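Side-chain contacts in reducing end xylose-releasing exo-oligoxylanase (Bacillus halodurans, PDB 1WU4), which hydrolyses xylooligosaccharides of three or more units, releasing xylose from the reducing end with inversion of anomeric configuration: residues A[16-20]-A[21-25]; A[28-31]-A[32-36]; A[59-62]-A[63-66]; A[192-196]-A[197-201]; A[226-229]-A[230-233]. The protein carries 1 engineered substitution. All coordinates share one frame; numbering follows the deposited sequence.

Contact 1: A[16-20]-A[21-25]; sequences NLFKE and FGYSE
Leu17 and Phe21 form the tight side of this helix end. Leu17 chi1 (-165°) sets CG beside the carbonyl carbon, letting CD1 reach over one face of the Phe21 ring, 3.8 Å from its centroid, a CH-pi contact; Leu17 CG lies 3.7 Å from Phe21 CE2. Nearby, Phe18 turns its ring edge toward the face of Tyr23 in an offset edge-to-face pair, planes 82° apart, and Trp348 meets both rings from helix 340-348. With an alanine at Phe21, the Leu17 methyl would probably lose its aromatic face and a gap would open toward Val344. The other side is wetter: one water donates to Lys19 O and Tyr23 O, and Glu20 reaches back to Arg15 in a salt bridge. A Schellman motif ends the helix, Tyr23 N bonding Phe18 O and Gly22 N bonding Lys19 O. At Gly22, with positive phi, a CB would be jammed against the carbonyl oxygen before it. The turn's own N-H groups thus satisfy the final helix carbonyls, with the two side-chain pairs packed beside it.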
loop_
_atom_site.group_PDB
_atom_site.type_symbol
_atom_site.label_atom_id
_atom_site.label_comp_id
_atom_site.label_asym_id
_atom_site.label_seq_id
_atom_site.Cartn_x
_atom_site.Cartn_y
_atom_site.Cartn_z
ATOM N N ASN A 16 1.338 6.054 18.878
ATOM C CA ASN A 16 0.145 6.824 18.557
ATOM C C ASN A 16 0.723 8.224 18.386
ATOM O O ASN A 16 0.797 9.001 19.345
ATOM C CB ASN A 16 -0.847 6.811 19.721
ATOM C CG ASN A 16 -2.145 7.520 19.387
ATOM O OD1 ASN A 16 -2.186 8.380 18.504
ATOM N ND2 ASN A 16 -3.210 7.175 20.100
ATOM N N LEU A 17 1.157 8.536 17.172
ATOM C CA LEU A 17 1.770 9.827 16.916
ATOM C C LEU A 17 0.803 10.983 17.115
ATOM O O LEU A 17 1.210 12.058 17.543
ATOM C CB LEU A 17 2.381 9.858 15.512
ATOM C CG LEU A 17 3.366 11.003 15.238
ATOM C CD1 LEU A 17 4.419 11.084 16.343
ATOM C CD2 LEU A 17 4.026 10.782 13.884
ATOM N N PHE A 18 -0.477 10.779 16.807
ATOM C CA PHE A 18 -1.451 11.846 17.022
ATOM C C PHE A 18 -1.416 12.240 18.499
ATOM O O PHE A 18 -1.377 13.424 18.843
ATOM C CB PHE A 18 -2.881 11.386 16.697
ATOM C CG PHE A 18 -3.198 11.305 15.229
ATOM C CD1 PHE A 18 -2.971 12.383 14.381
ATOM C CD2 PHE A 18 -3.804 10.165 14.712
ATOM C CE1 PHE A 18 -3.348 12.327 13.035
ATOM C CE2 PHE A 18 -4.186 10.097 13.374
ATOM C CZ PHE A 18 -3.960 11.178 12.534
ATOM N N LYS A 19 -1.445 11.237 19.371
ATOM C CA LYS A 19 -1.442 11.475 20.810
ATOM C C LYS A 19 -0.157 12.152 21.267
ATOM O O LYS A 19 -0.189 13.085 22.073
ATOM C CB LYS A 19 -1.633 10.153 21.555
ATOM C CG LYS A 19 -1.704 10.287 23.070
ATOM C CD LYS A 19 -1.982 8.940 23.718
ATOM C CE LYS A 19 -1.996 9.045 25.233
ATOM N NZ LYS A 19 -0.673 9.472 25.765
ATOM N N GLU A 20 0.975 11.686 20.752
ATOM C CA GLU A 20 2.255 12.265 21.128
ATOM C C GLU A 20 2.357 13.717 20.671
ATOM O O GLU A 20 3.100 14.508 21.259
ATOM C CB GLU A 20 3.401 11.428 20.550
ATOM C CG GLU A 20 3.509 10.052 21.201
ATOM C CD GLU A 20 4.716 9.255 20.740
ATOM O OE1 GLU A 20 4.917 8.137 21.264
ATOM O OE2 GLU A 20 5.461 9.739 19.860
ATOM N N PHE A 21 1.598 14.073 19.639
ATOM C CA PHE A 21 1.602 15.437 19.125
ATOM C C PHE A 21 0.506 16.326 19.719
ATOM O O PHE A 21 0.228 17.407 19.198
ATOM C CB PHE A 21 1.511 15.442 17.591
ATOM C CG PHE A 21 2.814 15.122 16.899
ATOM C CD1 PHE A 21 4.017 15.109 17.605
ATOM C CD2 PHE A 21 2.844 14.862 15.531
ATOM C CE1 PHE A 21 5.224 14.845 16.959
ATOM C CE2 PHE A 21 4.045 14.597 14.876
ATOM C CZ PHE A 21 5.237 14.589 15.592
ATOM N N GLY A 22 -0.130 15.866 20.793
ATOM C CA GLY A 22 -1.135 16.690 21.445
ATOM C C GLY A 22 -2.615 16.397 21.297
ATOM O O GLY A 22 -3.422 16.972 22.027
ATOM N N TYR A 23 -2.990 15.528 20.366
ATOM C CA TYR A 23 -4.400 15.198 20.175
ATOM C C TYR A 23 -4.870 14.268 21.292
ATOM O O TYR A 23 -4.121 13.406 21.747
ATOM C CB TYR A 23 -4.587 14.553 18.802
ATOM C CG TYR A 23 -4.354 15.537 17.680
ATOM C CD1 TYR A 23 -5.355 16.425 17.290
ATOM C CD2 TYR A 23 -3.112 15.627 17.048
ATOM C CE1 TYR A 23 -5.129 17.381 16.304
ATOM C CE2 TYR A 23 -2.877 16.582 16.060
ATOM C CZ TYR A 23 -3.889 17.455 15.696
ATOM O OH TYR A 23 -3.667 18.413 14.734
ATOM N N SER A 24 -6.108 14.448 21.746
ATOM C CA SER A 24 -6.627 13.618 22.831
ATOM C C SER A 24 -7.029 12.226 22.358
ATOM O O SER A 24 -7.442 12.044 21.211
ATOM C CB SER A 24 -7.828 14.294 23.497
ATOM O OG SER A 24 -8.981 14.223 22.673
ATOM N N GLU A 25 -6.910 11.248 23.249
ATOM C CA GLU A 25 -7.260 9.872 22.920
ATOM C C GLU A 25 -8.699 9.772 22.430
ATOM O O GLU A 25 -8.987 9.063 21.467
ATOM C CB GLU A 25 -7.087 8.966 24.143
ATOM C CG GLU A 25 -8.013 9.320 25.301
ATOM C CD GLU A 25 -8.151 8.197 26.314
ATOM O OE1 GLU A 25 -8.636 7.107 25.932
ATOM O OE2 GLU A 25 -7.779 8.403 27.488
HETATM O O HOH W 1 -6.509 7.142 21.022
HETATM O O HOH W 2 -2.263 13.954 23.672
#

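Contact 2: A[28-31]-A[32-36]. With NI (nickel (II) ion), chain B.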
loop_
_atom_site.group_PDB
_atom_site.type_symbol
_atom_site.label_atom_id
_atom_site.label_comp_id
_atom_site.label_asym_id
_atom_site.label_seq_id
_atom_site.Cartn_x
_atom_site.Cartn_y
_atom_site.Cartn_z
ATOM N N ILE A 28 -9.067 11.151 18.906
ATOM C CA ILE A 28 -8.377 10.279 17.962
ATOM C C ILE A 28 -9.266 9.064 17.687
ATOM O O ILE A 28 -9.475 8.690 16.532
ATOM C CB ILE A 28 -7.019 9.812 18.530
ATOM C CG1 ILE A 28 -6.077 11.009 18.658
ATOM C CG2 ILE A 28 -6.397 8.755 17.621
ATOM C CD1 ILE A 28 -4.837 10.733 19.489
ATOM N N GLN A 29 -9.790 8.454 18.747
ATOM C CA GLN A 29 -10.666 7.293 18.593
ATOM C C GLN A 29 -11.857 7.650 17.711
ATOM O O GLN A 29 -12.226 6.902 16.808
ATOM C CB GLN A 29 -11.173 6.807 19.959
ATOM C CG GLN A 29 -12.382 5.869 19.870
ATOM C CD GLN A 29 -12.841 5.331 21.220
ATOM O OE1 GLN A 29 -12.702 5.990 22.253
ATOM N NE2 GLN A 29 -13.415 4.132 21.210
ATOM N N GLU A 30 -12.455 8.802 17.984
ATOM C CA GLU A 30 -13.610 9.267 17.230
ATOM C C GLU A 30 -13.283 9.505 15.756
ATOM O O GLU A 30 -14.046 9.123 14.870
ATOM C CB GLU A 30 -14.141 10.556 17.864
ATOM C CG GLU A 30 -15.265 11.231 17.105
ATOM C CD GLU A 30 -15.768 12.475 17.812
ATOM O OE1 GLU A 30 -14.952 13.149 18.479
ATOM O OE2 GLU A 30 -16.971 12.783 17.689
ATOM N N ARG A 31 -12.140 10.134 15.502
ATOM C CA ARG A 31 -11.723 10.448 14.145
ATOM C C ARG A 31 -11.429 9.194 13.321
ATOM O O ARG A 31 -11.794 9.118 12.147
ATOM C CB ARG A 31 -10.498 11.365 14.192
ATOM C CG ARG A 31 -10.055 11.908 12.850
ATOM C CD ARG A 31 -11.150 12.702 12.143
ATOM N NE ARG A 31 -10.618 13.288 10.920
ATOM C CZ ARG A 31 -9.867 14.384 10.883
ATOM N NH1 ARG A 31 -9.574 15.037 12.002
ATOM N NH2 ARG A 31 -9.364 14.799 9.729
ATOM N N VAL A 32 -10.770 8.216 13.933
ATOM C CA VAL A 32 -10.458 6.975 13.234
ATOM C C VAL A 32 -11.756 6.258 12.866
ATOM O O VAL A 32 -11.936 5.825 11.727
ATOM C CB VAL A 32 -9.589 6.039 14.103
ATOM C CG1 VAL A 32 -9.406 4.697 13.405
ATOM C CG2 VAL A 32 -8.230 6.680 14.358
ATOM N N LYS A 33 -12.665 6.140 13.830
ATOM C CA LYS A 33 -13.938 5.475 13.582
ATOM C C LYS A 33 -14.739 6.205 12.509
ATOM O O LYS A 33 -15.305 5.575 11.614
ATOM C CB LYS A 33 -14.760 5.389 14.873
ATOM C CG LYS A 33 -16.115 4.713 14.695
ATOM C CD LYS A 33 -16.816 4.514 16.032
ATOM C CE LYS A 33 -18.192 3.887 15.850
ATOM N NZ LYS A 33 -19.111 4.778 15.088
ATOM N N ASP A 34 -14.787 7.532 12.594
ATOM C CA ASP A 34 -15.531 8.314 11.614
ATOM C C ASP A 34 -14.972 8.124 10.207
ATOM O O ASP A 34 -15.729 8.027 9.241
ATOM C CB ASP A 34 -15.522 9.800 11.987
ATOM C CG ASP A 34 -16.355 10.098 13.224
ATOM O OD1 ASP A 34 -17.024 9.174 13.736
ATOM O OD2 ASP A 34 -16.345 11.260 13.684
ATOM N N THR A 35 -13.650 8.070 10.090
ATOM C CA THR A 35 -13.022 7.875 8.787
ATOM C C THR A 35 -13.450 6.523 8.221
ATOM O O THR A 35 -13.845 6.423 7.059
ATOM C CB THR A 35 -11.488 7.926 8.897
ATOM O OG1 THR A 35 -11.095 9.192 9.448
ATOM C CG2 THR A 35 -10.850 7.764 7.529
ATOM N N TRP A 36 -13.375 5.487 9.052
ATOM C CA TRP A 36 -13.776 4.149 8.639
ATOM C C TRP A 36 -15.235 4.131 8.191
ATOM O O TRP A 36 -15.555 3.595 7.128
ATOM C CB TRP A 36 -13.570 3.156 9.791
ATOM C CG TRP A 36 -14.321 1.865 9.626
ATOM C CD1 TRP A 36 -15.558 1.566 10.126
ATOM C CD2 TRP A 36 -13.902 0.712 8.882
ATOM N NE1 TRP A 36 -15.934 0.301 9.740
ATOM C CE2 TRP A 36 -14.937 -0.245 8.976
ATOM C CE3 TRP A 36 -12.754 0.396 8.144
ATOM C CZ2 TRP A 36 -14.858 -1.498 8.360
ATOM C CZ3 TRP A 36 -12.676 -0.855 7.531
ATOM C CH2 TRP A 36 -13.721 -1.784 7.645
HETATM NI NI NI B . -15.287 14.643 19.636
HETATM O O HOH W 3 -18.366 11.609 15.632
HETATM O O HOH W 4 -12.190 11.753 9.013
#
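Ile28 meets Val32 one helical turn on, their CG2 methyls 4.3 Å apart, while Ile28 O accepts from Val32 N. Gln29 O takes Lys33 N. Glu30 follows, stretched out with CG anti to the backbone N (chi1 174°), which carries its carboxylate to the nickel ion: OE1 binds the metal at 1.9 Å. Glu30 CG passes 3.6 Å from Asp34 OD2, and the two carboxylates, planes 64° apart, share a water that donates 2.7 Å to Glu30 OE2 and 2.8 Å to Asp34 OD2. That bridge probably eases the proximity of like charges. Arg31 O is gripped twice from opposite faces of its plane, by Thr35 N at 3.0 Å and by Thr35 OG1 at 2.8 Å. A second water links Arg31 NE to Thr35 OG1; beyond it Arg31 NH2 bonds Trp348 O and Tyr365 OH. The i to i+4 backbone bonds mark an alpha-helix, here helix 25-40, on which Glu27 and Glu30, three residues apart, bind the nickel.

Contact 3: A[59-62]-A[63-66]; sequences LLDT and GNLD
Asp61 OD1 is gripped by the turn it faces: Asn64 N donates to it at 3.0 Å, Gly63 N adds a weak bond, and a water donates from 2.7 Å. The chain here folds back in a tight turn closed by a G1 beta bulge, in which Leu65 and Asp66 both face Asp61 and Leu65 adopts positive phi. Asp61 N gives its hydrogen to Asp66 O at 2.8 Å, nearly along the C=O axis, the one bridge of the loop, while Asp61 O receives weak bonds from Asn64 N and Leu65 N. With CG anti to the backbone N (chi1 178°), the Asp61 carboxylate is turned back across the turn; the side chain of Asp61 lies about 5 Å from that of Glu70, the probable proton donor. Asp61 OD2 is 4.0 Å from Asp66 OD1, like charges that Arg68, salt-bridged to Asp66, probably tempers; Asp66 OD2 also bonds Ser113 OG. Asn64 ND2, with its partner in the amide plane, meets Asp61 OD2 from above the carboxylate plane at 3.0 Å.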
loop_
_atom_site.group_PDB
_atom_site.type_symbol
_atom_site.label_atom_id
_atom_site.label_comp_id
_atom_site.label_asym_id
_atom_site.label_seq_id
_atom_site.Cartn_x
_atom_site.Cartn_y
_atom_site.Cartn_z
ATOM N N LEU A 59 -14.447 -2.796 -3.359
ATOM C CA LEU A 59 -14.109 -1.389 -3.234
ATOM C C LEU A 59 -14.134 -0.884 -4.660
ATOM O O LEU A 59 -13.526 -1.477 -5.553
ATOM C CB LEU A 59 -12.722 -1.179 -2.621
ATOM C CG LEU A 59 -12.735 -0.998 -1.102
ATOM C CD1 LEU A 59 -13.009 -2.335 -0.439
ATOM C CD2 LEU A 59 -11.405 -0.429 -0.627
ATOM N N LEU A 60 -14.858 0.202 -4.878
ATOM C CA LEU A 60 -14.988 0.759 -6.209
ATOM C C LEU A 60 -14.074 1.943 -6.453
ATOM O O LEU A 60 -14.026 2.873 -5.646
ATOM C CB LEU A 60 -16.437 1.194 -6.439
ATOM C CG LEU A 60 -16.782 1.824 -7.789
ATOM C CD1 LEU A 60 -16.756 0.758 -8.876
ATOM C CD2 LEU A 60 -18.160 2.468 -7.713
ATOM N N ASP A 61 -13.326 1.898 -7.553
ATOM C CA ASP A 61 -12.491 3.031 -7.906
ATOM C C ASP A 61 -13.567 3.938 -8.475
ATOM O O ASP A 61 -13.900 3.866 -9.660
ATOM C CB ASP A 61 -11.479 2.681 -8.997
ATOM C CG ASP A 61 -10.629 3.874 -9.398
ATOM O OD1 ASP A 61 -11.187 4.986 -9.507
ATOM O OD2 ASP A 61 -9.411 3.703 -9.610
ATOM N N THR A 62 -14.138 4.761 -7.606
ATOM C CA THR A 62 -15.216 5.664 -7.979
ATOM C C THR A 62 -14.946 6.512 -9.218
ATOM O O THR A 62 -15.868 6.830 -9.971
ATOM C CB THR A 62 -15.562 6.588 -6.800
ATOM O OG1 THR A 62 -14.378 7.265 -6.361
ATOM C CG2 THR A 62 -16.124 5.778 -5.639
ATOM N N GLY A 63 -13.686 6.870 -9.438
ATOM C CA GLY A 63 -13.349 7.693 -10.585
ATOM C C GLY A 63 -13.278 6.971 -11.918
ATOM O O GLY A 63 -13.701 7.509 -12.942
ATOM N N ASN A 64 -12.745 5.755 -11.914
ATOM C CA ASN A 64 -12.612 4.980 -13.142
ATOM C C ASN A 64 -13.742 3.974 -13.342
ATOM O O ASN A 64 -13.762 3.237 -14.329
ATOM C CB ASN A 64 -11.262 4.262 -13.150
ATOM C CG ASN A 64 -10.093 5.229 -13.192
ATOM O OD1 ASN A 64 -9.946 5.998 -14.142
ATOM N ND2 ASN A 64 -9.259 5.198 -12.161
ATOM N N LEU A 65 -14.681 3.955 -12.401
ATOM C CA LEU A 65 -15.824 3.053 -12.461
ATOM C C LEU A 65 -15.438 1.590 -12.650
ATOM O O LEU A 65 -16.043 0.872 -13.446
ATOM C CB LEU A 65 -16.780 3.486 -13.578
ATOM C CG LEU A 65 -17.411 4.871 -13.408
ATOM C CD1 LEU A 65 -18.361 5.142 -14.567
ATOM C CD2 LEU A 65 -18.155 4.941 -12.081
ATOM N N ASP A 66 -14.421 1.153 -11.918
ATOM C CA ASP A 66 -13.987 -0.232 -11.988
ATOM C C ASP A 66 -13.509 -0.704 -10.620
ATOM O O ASP A 66 -13.436 0.080 -9.669
ATOM C CB ASP A 66 -12.889 -0.411 -13.053
ATOM C CG ASP A 66 -11.587 0.286 -12.697
ATOM O OD1 ASP A 66 -11.558 1.077 -11.732
ATOM O OD2 ASP A 66 -10.581 0.046 -13.402
HETATM O O HOH W 5 -10.724 7.499 -8.755
#

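Contact 4: A[192-196]-A[197-201]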
loop_
_atom_site.group_PDB
_atom_site.type_symbol
_atom_site.label_atom_id
_atom_site.label_comp_id
_atom_site.label_asym_id
_atom_site.label_seq_id
_atom_site.Cartn_x
_atom_site.Cartn_y
_atom_site.Cartn_z
ATOM N N GLU A 192 11.039 -5.548 -17.210
ATOM C CA GLU A 192 12.211 -5.577 -16.359
ATOM C C GLU A 192 12.530 -4.212 -15.755
ATOM O O GLU A 192 13.641 -3.698 -15.885
ATOM C CB GLU A 192 13.427 -6.122 -17.118
ATOM C CG GLU A 192 13.383 -7.628 -17.414
ATOM C CD GLU A 192 13.167 -8.497 -16.176
ATOM O OE1 GLU A 192 13.687 -8.165 -15.089
ATOM O OE2 GLU A 192 12.485 -9.537 -16.295
ATOM N N PHE A 193 11.525 -3.613 -15.125
ATOM C CA PHE A 193 11.693 -2.350 -14.426
ATOM C C PHE A 193 10.726 -2.382 -13.253
ATOM O O PHE A 193 9.912 -3.308 -13.142
ATOM C CB PHE A 193 11.497 -1.128 -15.346
ATOM C CG PHE A 193 10.113 -0.963 -15.896
ATOM C CD1 PHE A 193 9.127 -0.309 -15.164
ATOM C CD2 PHE A 193 9.816 -1.398 -17.183
ATOM C CE1 PHE A 193 7.863 -0.088 -15.712
ATOM C CE2 PHE A 193 8.558 -1.182 -17.737
ATOM C CZ PHE A 193 7.582 -0.524 -17.000
ATOM N N SER A 194 10.814 -1.394 -12.373
ATOM C CA SER A 194 9.988 -1.403 -11.178
ATOM C C SER A 194 9.155 -0.147 -10.955
ATOM O O SER A 194 9.030 0.703 -11.834
ATOM C CB SER A 194 10.897 -1.665 -9.969
ATOM O OG SER A 194 10.168 -2.044 -8.817
ATOM N N ASP A 195 8.584 -0.057 -9.759
ATOM C CA ASP A 195 7.741 1.058 -9.343
ATOM C C ASP A 195 8.082 1.235 -7.859
ATOM O O ASP A 195 7.702 0.413 -7.027
ATOM C CB ASP A 195 6.273 0.661 -9.538
ATOM C CG ASP A 195 5.302 1.778 -9.213
ATOM O OD1 ASP A 195 5.448 2.412 -8.149
ATOM O OD2 ASP A 195 4.371 2.001 -10.024
ATOM N N PRO A 196 8.825 2.301 -7.509
ATOM C CA PRO A 196 9.210 2.546 -6.112
ATOM C C PRO A 196 8.125 2.353 -5.049
ATOM O O PRO A 196 8.380 1.750 -4.003
ATOM C CB PRO A 196 9.741 3.974 -6.152
ATOM C CG PRO A 196 10.411 4.017 -7.493
ATOM C CD PRO A 196 9.389 3.337 -8.396
ATOM N N SER A 197 6.920 2.847 -5.322
ATOM C CA SER A 197 5.813 2.741 -4.374
ATOM C C SER A 197 5.365 1.309 -4.089
ATOM O O SER A 197 4.634 1.074 -3.129
ATOM C CB SER A 197 4.612 3.560 -4.867
ATOM O OG SER A 197 3.963 2.940 -5.965
ATOM N N TYR A 198 5.797 0.362 -4.918
ATOM C CA TYR A 198 5.440 -1.047 -4.747
ATOM C C TYR A 198 6.345 -1.749 -3.737
ATOM O O TYR A 198 6.043 -2.857 -3.287
ATOM C CB TYR A 198 5.579 -1.796 -6.074
ATOM C CG TYR A 198 4.511 -1.549 -7.118
ATOM C CD1 TYR A 198 3.648 -0.455 -7.043
ATOM C CD2 TYR A 198 4.402 -2.399 -8.220
ATOM C CE1 TYR A 198 2.699 -0.214 -8.049
ATOM C CE2 TYR A 198 3.469 -2.170 -9.221
ATOM C CZ TYR A 198 2.623 -1.080 -9.134
ATOM O OH TYR A 198 1.709 -0.858 -10.142
ATOM N N HIS A 199 7.466 -1.122 -3.395
ATOM C CA HIS A 199 8.414 -1.733 -2.472
ATOM C C HIS A 199 7.988 -1.651 -1.018
ATOM O O HIS A 199 7.902 -0.569 -0.437
ATOM C CB HIS A 199 9.794 -1.110 -2.680
ATOM C CG HIS A 199 10.403 -1.466 -4.000
ATOM N ND1 HIS A 199 11.356 -2.451 -4.138
ATOM C CD2 HIS A 199 10.119 -1.039 -5.253
ATOM C CE1 HIS A 199 11.631 -2.618 -5.419
ATOM N NE2 HIS A 199 10.894 -1.774 -6.117
ATOM N N LEU A 200 7.734 -2.820 -0.437
ATOM C CA LEU A 200 7.283 -2.927 0.943
ATOM C C LEU A 200 8.213 -3.856 1.718
ATOM O O LEU A 200 7.859 -4.999 2.027
ATOM C CB LEU A 200 5.856 -3.477 0.962
ATOM C CG LEU A 200 4.852 -2.746 0.062
ATOM C CD1 LEU A 200 3.533 -3.508 0.050
ATOM C CD2 LEU A 200 4.648 -1.316 0.548
ATOM N N PRO A 201 9.420 -3.371 2.057
ATOM C CA PRO A 201 10.364 -4.213 2.794
ATOM C C PRO A 201 9.793 -4.772 4.087
ATOM O O PRO A 201 10.121 -5.895 4.480
ATOM C CB PRO A 201 11.564 -3.287 3.015
ATOM C CG PRO A 201 10.965 -1.915 2.988
ATOM C CD PRO A 201 9.945 -2.006 1.881
HETATM O O HOH W 6 6.539 4.910 -7.316
HETATM O O HOH W 7 7.891 2.343 -1.304
#
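Asp195 lies across the face of Tyr198, and only OD1 turns off to another residue. CB sits over the ring centre, 3.6 Å from the centroid and close to the ring normal, a CH-pi contact. CG, held anti to the backbone N (chi1 -177°), comes next, 3.5 Å from Tyr198 CE1, with the carboxylate stacked almost flat on the ring, planes 7° apart. OD1 then turns toward Ser197, whose OG donates to it at 2.7 Å on the syn side but well out of the carboxylate plane, while Ser197 N adds a weak bond. OD2 continues over the ring to within 3.4 Å of Tyr198 CE1 and faces Asp263, the probable proton acceptor of this family 8 hydrolase. The 3-10 turn that follows brings Ser197 to OD1 and the Tyr198 ring against the carboxylate: Tyr198 N donates to Asp195 O and His199 N to Pro196 O. A serine here instead of Tyr198 would remove the flat surface, and the Asp195 carboxylate is likely to be left freer to turn beside Asp263. His199, on the same turn, gives NE2 to Ser194 OG at 2.8 Å, the oxygen tilted 19° from the imidazole plane; Ser194 OG also bonds Ile185 O, and His199 ND1 pairs with Ser226 OG.

Contact 5: A[226-229]-A[230-233]; sequences SREY and LKIA
The last turns of helix 216-233, one of the helices of the (alpha/alpha)6 barrel, illustrate how a helix divides its chemistry between faces. On one flank Glu228 and Lys231 meet in a salt bridge three residues apart: Glu228 OE2 lies 3.3 Å from Lys231 NZ, a weak bond, reached because the glutamate chain folds at chi2 (-56°) while the lysine runs extended beyond CG. A water reinforces the pair, donating to Glu228 OE1 at 2.8 Å and accepting from NZ. Glu224 brings a further carboxylate close to Glu228 OE2, so the lysine is likely to screen like charges. Lys231 CG also packs 3.4 Å from Arg227 O. Leu230 is different in character: its N donates to Ser226 O at 3.0 Å, and Leu230 CG lies 3.4 Å from that same carbonyl oxygen, while Trp283 packs against the leucine from helix 282-295. Separately, Tyr229 CD1 and Ile232 CD1 touch at 4.2 Å, and the phenol oxygen reaches Tyr246 O. Near the helix end Tyr229 O takes Ala233 N at 2.9 Å and, weakly, Ile232 N. Arg227 is held by salt bridges to Asp274 and Glu205. The chemistry implies a weak, partly water-mediated salt bridge between exposed residues, whereas the hydroxyl of buried Tyr229 is satisfied by a backbone carbonyl.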
loop_
_atom_site.group_PDB
_atom_site.type_symbol
_atom_site.label_atom_id
_atom_site.label_comp_id
_atom_site.label_asym_id
_atom_site.label_seq_id
_atom_site.Cartn_x
_atom_site.Cartn_y
_atom_site.Cartn_z
ATOM N N SER A 226 14.966 -4.107 -1.398
ATOM C CA SER A 226 14.040 -2.989 -1.521
ATOM C C SER A 226 14.490 -1.769 -0.725
ATOM O O SER A 226 14.331 -0.638 -1.182
ATOM C CB SER A 226 12.633 -3.401 -1.089
ATOM O OG SER A 226 12.010 -4.168 -2.106
ATOM N N ARG A 227 15.049 -1.989 0.460
ATOM C CA ARG A 227 15.514 -0.866 1.264
ATOM C C ARG A 227 16.656 -0.147 0.548
ATOM O O ARG A 227 16.726 1.082 0.545
ATOM C CB ARG A 227 15.957 -1.338 2.656
ATOM C CG ARG A 227 14.800 -1.857 3.510
ATOM C CD ARG A 227 15.105 -1.768 5.001
ATOM N NE ARG A 227 13.946 -2.117 5.823
ATOM C CZ ARG A 227 13.632 -3.353 6.192
ATOM N NH1 ARG A 227 14.391 -4.374 5.819
ATOM N NH2 ARG A 227 12.550 -3.573 6.929
ATOM N N GLU A 228 17.542 -0.911 -0.079
ATOM C CA GLU A 228 18.652 -0.303 -0.799
ATOM C C GLU A 228 18.167 0.389 -2.069
ATOM O O GLU A 228 18.686 1.438 -2.451
ATOM C CB GLU A 228 19.708 -1.356 -1.144
ATOM C CG GLU A 228 20.526 -1.799 0.057
ATOM C CD GLU A 228 21.203 -0.628 0.749
ATOM O OE1 GLU A 228 22.008 0.066 0.094
ATOM O OE2 GLU A 228 20.928 -0.397 1.945
ATOM N N TYR A 229 17.157 -0.189 -2.710
ATOM C CA TYR A 229 16.608 0.370 -3.938
ATOM C C TYR A 229 15.985 1.740 -3.685
ATOM O O TYR A 229 16.164 2.667 -4.476
ATOM C CB TYR A 229 15.559 -0.585 -4.516
ATOM C CG TYR A 229 14.966 -0.155 -5.840
ATOM C CD1 TYR A 229 15.748 -0.092 -6.996
ATOM C CD2 TYR A 229 13.613 0.161 -5.943
ATOM C CE1 TYR A 229 15.192 0.270 -8.221
ATOM C CE2 TYR A 229 13.048 0.524 -7.161
ATOM C CZ TYR A 229 13.841 0.574 -8.294
ATOM O OH TYR A 229 13.275 0.918 -9.498
ATOM N N LEU A 230 15.254 1.870 -2.584
ATOM C CA LEU A 230 14.625 3.142 -2.265
ATOM C C LEU A 230 15.667 4.251 -2.119
ATOM O O LEU A 230 15.405 5.407 -2.457
ATOM C CB LEU A 230 13.784 3.021 -0.987
ATOM C CG LEU A 230 12.484 2.221 -1.132
ATOM C CD1 LEU A 230 11.782 2.152 0.213
ATOM C CD2 LEU A 230 11.588 2.865 -2.168
ATOM N N LYS A 231 16.856 3.895 -1.640
ATOM C CA LYS A 231 17.920 4.878 -1.467
ATOM C C LYS A 231 18.358 5.484 -2.798
ATOM O O LYS A 231 18.654 6.678 -2.870
ATOM C CB LYS A 231 19.124 4.249 -0.756
ATOM C CG LYS A 231 18.832 3.804 0.669
ATOM C CD LYS A 231 20.097 3.373 1.395
ATOM C CE LYS A 231 19.792 2.982 2.830
ATOM N NZ LYS A 231 21.015 2.535 3.552
ATOM N N ILE A 232 18.399 4.678 -3.856
ATOM C CA ILE A 232 18.805 5.208 -5.151
ATOM C C ILE A 232 17.639 5.738 -5.987
ATOM O O ILE A 232 17.846 6.503 -6.926
ATOM C CB ILE A 232 19.609 4.164 -5.988
ATOM C CG1 ILE A 232 18.762 2.925 -6.281
ATOM C CG2 ILE A 232 20.878 3.770 -5.239
ATOM C CD1 ILE A 232 19.446 1.935 -7.220
ATOM N N ALA A 233 16.414 5.358 -5.634
ATOM C CA ALA A 233 15.241 5.809 -6.381
ATOM C C ALA A 233 14.762 7.206 -5.972
ATOM O O ALA A 233 14.227 7.949 -6.798
ATOM C CB ALA A 233 14.109 4.806 -6.223
HETATM O O HOH W 8 23.471 1.722 1.753
#

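In the fold
From the N terminus, contact 1 ends helix 17-20 and turns the chain into helix 25-40, on which contact 2 lies; the two touch where Ile28 CD1 packs on Phe18 and Lys19. Contact 3 closes the tight loop between strands 56-59 and 67-68. Contact 4 leads from strand 193-194 toward helix 201-210, and contact 5 lies on the next helix, 216-233. These last two meet where His199 packs on Tyr229. All five run in series, none nested or crossing; contacts 3 and 4 lie close to the probable catalytic residues, while contacts 1 and 2 lie on the opposite side of the chain's centre from contact 4.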